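Local atomic coordinates of putative oxygenase (Streptomyces viridochromogenes Tue57, PDB entry 4XAA), a protein that probably acts as an iron- and 2-oxoglutarate-dependent oxygenase of the phytanoyl-CoA dioxygenase family, linked to oxidative cyclization in orthosomycin biosynthesis. Residues V136-I141 and T209-Y214. Residues are numbered along the deposited sequence; the frame is centred on the assembly and turned at random.
Sequences VCNLSI and TIVIEY
N138 lies against V211 and E213 on the metal-side face of an antiparallel strand pair, 136-141 with 209-214. Its CB rests 3.8 Å from V211 CG1. With chi1 at -78°, CG stands beside the backbone N and also meets that methyl, while OD1 reaches between the two neighbours, 3.2 Å from V211 CG1 and 3.6 Å from E213 CB. A water oxygen lies 2.6 Å from N138 OD1, to which it donates, and donates more weakly to E213 OE1. The N138 side chain is about 6 Å from the nickel ion, which is held by H125, D127 and H196. The amide and the E213 carboxylate are turned 76° apart; E213 OE2 has a hydrogen bond with T107 OG1 and a salt bridge to R128. Six backbone hydrogen bonds, in reciprocal pairs at C137/Y214, L139/I212 and I141/I210, fix the register. On the opposite face the L139 and Y214 side chains cross at about a right angle, L139 CD2 lying 3.7 Å from Y214 CE2. Both pack on A96 of helix 90-100. Strand 186-191 flanks 136-141 and strand 105-114 flanks 209-214, placing the pair at the middle of the large sheet of the double-stranded beta-helix, its N138 face toward the nickel and its L139 face toward the helix.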
loop_
_atom_site.group_PDB
_atom_site.type_symbol
_atom_site.label_atom_id
_atom_site.label_comp_id
_atom_site.label_asym_id
_atom_site.label_seq_id
_atom_site.Cartn_x
_atom_site.Cartn_y
_atom_site.Cartn_z
ATOM N N VAL A 136 -10.740 3.431 8.963
ATOM C CA VAL A 136 -10.320 3.582 7.573
ATOM C C VAL A 136 -9.061 2.746 7.386
ATOM O O VAL A 136 -8.135 2.857 8.172
ATOM C CB VAL A 136 -10.055 5.087 7.197
ATOM C CG1 VAL A 136 -9.934 5.276 5.701
ATOM C CG2 VAL A 136 -11.157 5.975 7.715
ATOM N N CYS A 137 -9.029 1.887 6.374
ATOM C CA CYS A 137 -7.826 1.100 6.129
ATOM C C CYS A 137 -7.338 1.205 4.700
ATOM O O CYS A 137 -8.072 1.612 3.816
ATOM C CB CYS A 137 -8.058 -0.378 6.468
ATOM S SG CYS A 137 -9.298 -1.174 5.422
ATOM N N ASN A 138 -6.079 0.836 4.499
ATOM C CA ASN A 138 -5.490 0.704 3.181
ATOM C C ASN A 138 -5.303 -0.748 2.840
ATOM O O ASN A 138 -4.766 -1.512 3.639
ATOM C CB ASN A 138 -4.139 1.411 3.106
ATOM C CG ASN A 138 -4.265 2.929 2.971
ATOM O OD1 ASN A 138 -4.495 3.454 1.877
ATOM N ND2 ASN A 138 -4.088 3.640 4.081
ATOM N N LEU A 139 -5.746 -1.144 1.655
ATOM C CA LEU A 139 -5.436 -2.481 1.165
ATOM C C LEU A 139 -4.286 -2.356 0.202
ATOM O O LEU A 139 -4.377 -1.630 -0.785
ATOM C CB LEU A 139 -6.638 -3.140 0.477
ATOM C CG LEU A 139 -7.522 -4.045 1.340
ATOM C CD1 LEU A 139 -8.076 -3.263 2.502
ATOM C CD2 LEU A 139 -8.651 -4.618 0.516
ATOM N N SER A 140 -3.192 -3.037 0.509
ATOM C CA SER A 140 -2.033 -3.030 -0.357
ATOM C C SER A 140 -1.990 -4.347 -1.088
ATOM O O SER A 140 -1.686 -5.387 -0.497
ATOM C CB SER A 140 -0.747 -2.800 0.440
ATOM O OG SER A 140 -0.810 -1.582 1.171
ATOM N N ILE A 141 -2.332 -4.301 -2.368
ATOM C CA ILE A 141 -2.261 -5.477 -3.216
ATOM C C ILE A 141 -0.871 -5.565 -3.819
ATOM O O ILE A 141 -0.510 -4.787 -4.695
ATOM C CB ILE A 141 -3.314 -5.454 -4.346
ATOM C CG1 ILE A 141 -4.706 -5.160 -3.785
ATOM C CG2 ILE A 141 -3.305 -6.777 -5.078
ATOM C CD1 ILE A 141 -5.715 -4.788 -4.860
ATOM N N THR A 209 2.893 -2.045 -5.988
ATOM C CA THR A 209 1.788 -2.244 -5.071
ATOM C C THR A 209 0.614 -1.379 -5.505
ATOM O O THR A 209 0.800 -0.234 -5.901
ATOM C CB THR A 209 2.213 -1.894 -3.621
ATOM O OG1 THR A 209 3.267 -2.770 -3.217
ATOM C CG2 THR A 209 1.068 -2.037 -2.649
ATOM N N ILE A 210 -0.589 -1.934 -5.459
ATOM C CA ILE A 210 -1.802 -1.139 -5.613
ATOM C C ILE A 210 -2.396 -0.881 -4.234
ATOM O O ILE A 210 -2.829 -1.809 -3.566
ATOM C CB ILE A 210 -2.850 -1.842 -6.528
ATOM C CG1 ILE A 210 -2.341 -1.903 -7.965
ATOM C CG2 ILE A 210 -4.185 -1.127 -6.494
ATOM C CD1 ILE A 210 -3.197 -2.743 -8.864
ATOM N N VAL A 211 -2.390 0.377 -3.806
ATOM C CA VAL A 211 -2.984 0.775 -2.528
ATOM C C VAL A 211 -4.362 1.420 -2.738
ATOM O O VAL A 211 -4.506 2.425 -3.463
ATOM C CB VAL A 211 -2.085 1.775 -1.753
ATOM C CG1 VAL A 211 -2.622 2.021 -0.348
ATOM C CG2 VAL A 211 -0.668 1.275 -1.690
ATOM N N ILE A 212 -5.367 0.834 -2.101
ATOM C CA ILE A 212 -6.724 1.342 -2.164
ATOM C C ILE A 212 -7.159 1.663 -0.744
ATOM O O ILE A 212 -6.973 0.873 0.174
ATOM C CB ILE A 212 -7.697 0.317 -2.848
ATOM C CG1 ILE A 212 -7.212 -0.035 -4.255
ATOM C CG2 ILE A 212 -9.116 0.849 -2.936
ATOM C CD1 ILE A 212 -8.204 -0.887 -5.052
ATOM N N GLU A 213 -7.707 2.846 -0.538
ATOM C CA GLU A 213 -8.167 3.180 0.797
ATOM C C GLU A 213 -9.664 2.947 0.925
ATOM O O GLU A 213 -10.428 3.400 0.084
ATOM C CB GLU A 213 -7.823 4.622 1.132
ATOM C CG GLU A 213 -8.294 5.056 2.497
ATOM C CD GLU A 213 -7.836 6.460 2.833
ATOM O OE1 GLU A 213 -6.605 6.675 2.927
ATOM O OE2 GLU A 213 -8.701 7.346 2.990
ATOM N N TYR A 214 -10.068 2.223 1.966
ATOM C CA TYR A 214 -11.478 1.967 2.227
ATOM C C TYR A 214 -11.883 2.571 3.546
ATOM O O TYR A 214 -11.143 2.472 4.531
ATOM C CB TYR A 214 -11.796 0.463 2.241
ATOM C CG TYR A 214 -11.525 -0.232 0.932
ATOM C CD1 TYR A 214 -12.542 -0.423 -0.014
ATOM C CD2 TYR A 214 -10.252 -0.690 0.633
ATOM C CE1 TYR A 214 -12.276 -1.063 -1.215
ATOM C CE2 TYR A 214 -9.980 -1.318 -0.552
ATOM C CZ TYR A 214 -10.986 -1.504 -1.468
ATOM O OH TYR A 214 -10.670 -2.128 -2.642
HETATM O O HOH W 1 -4.347 5.686 0.588
#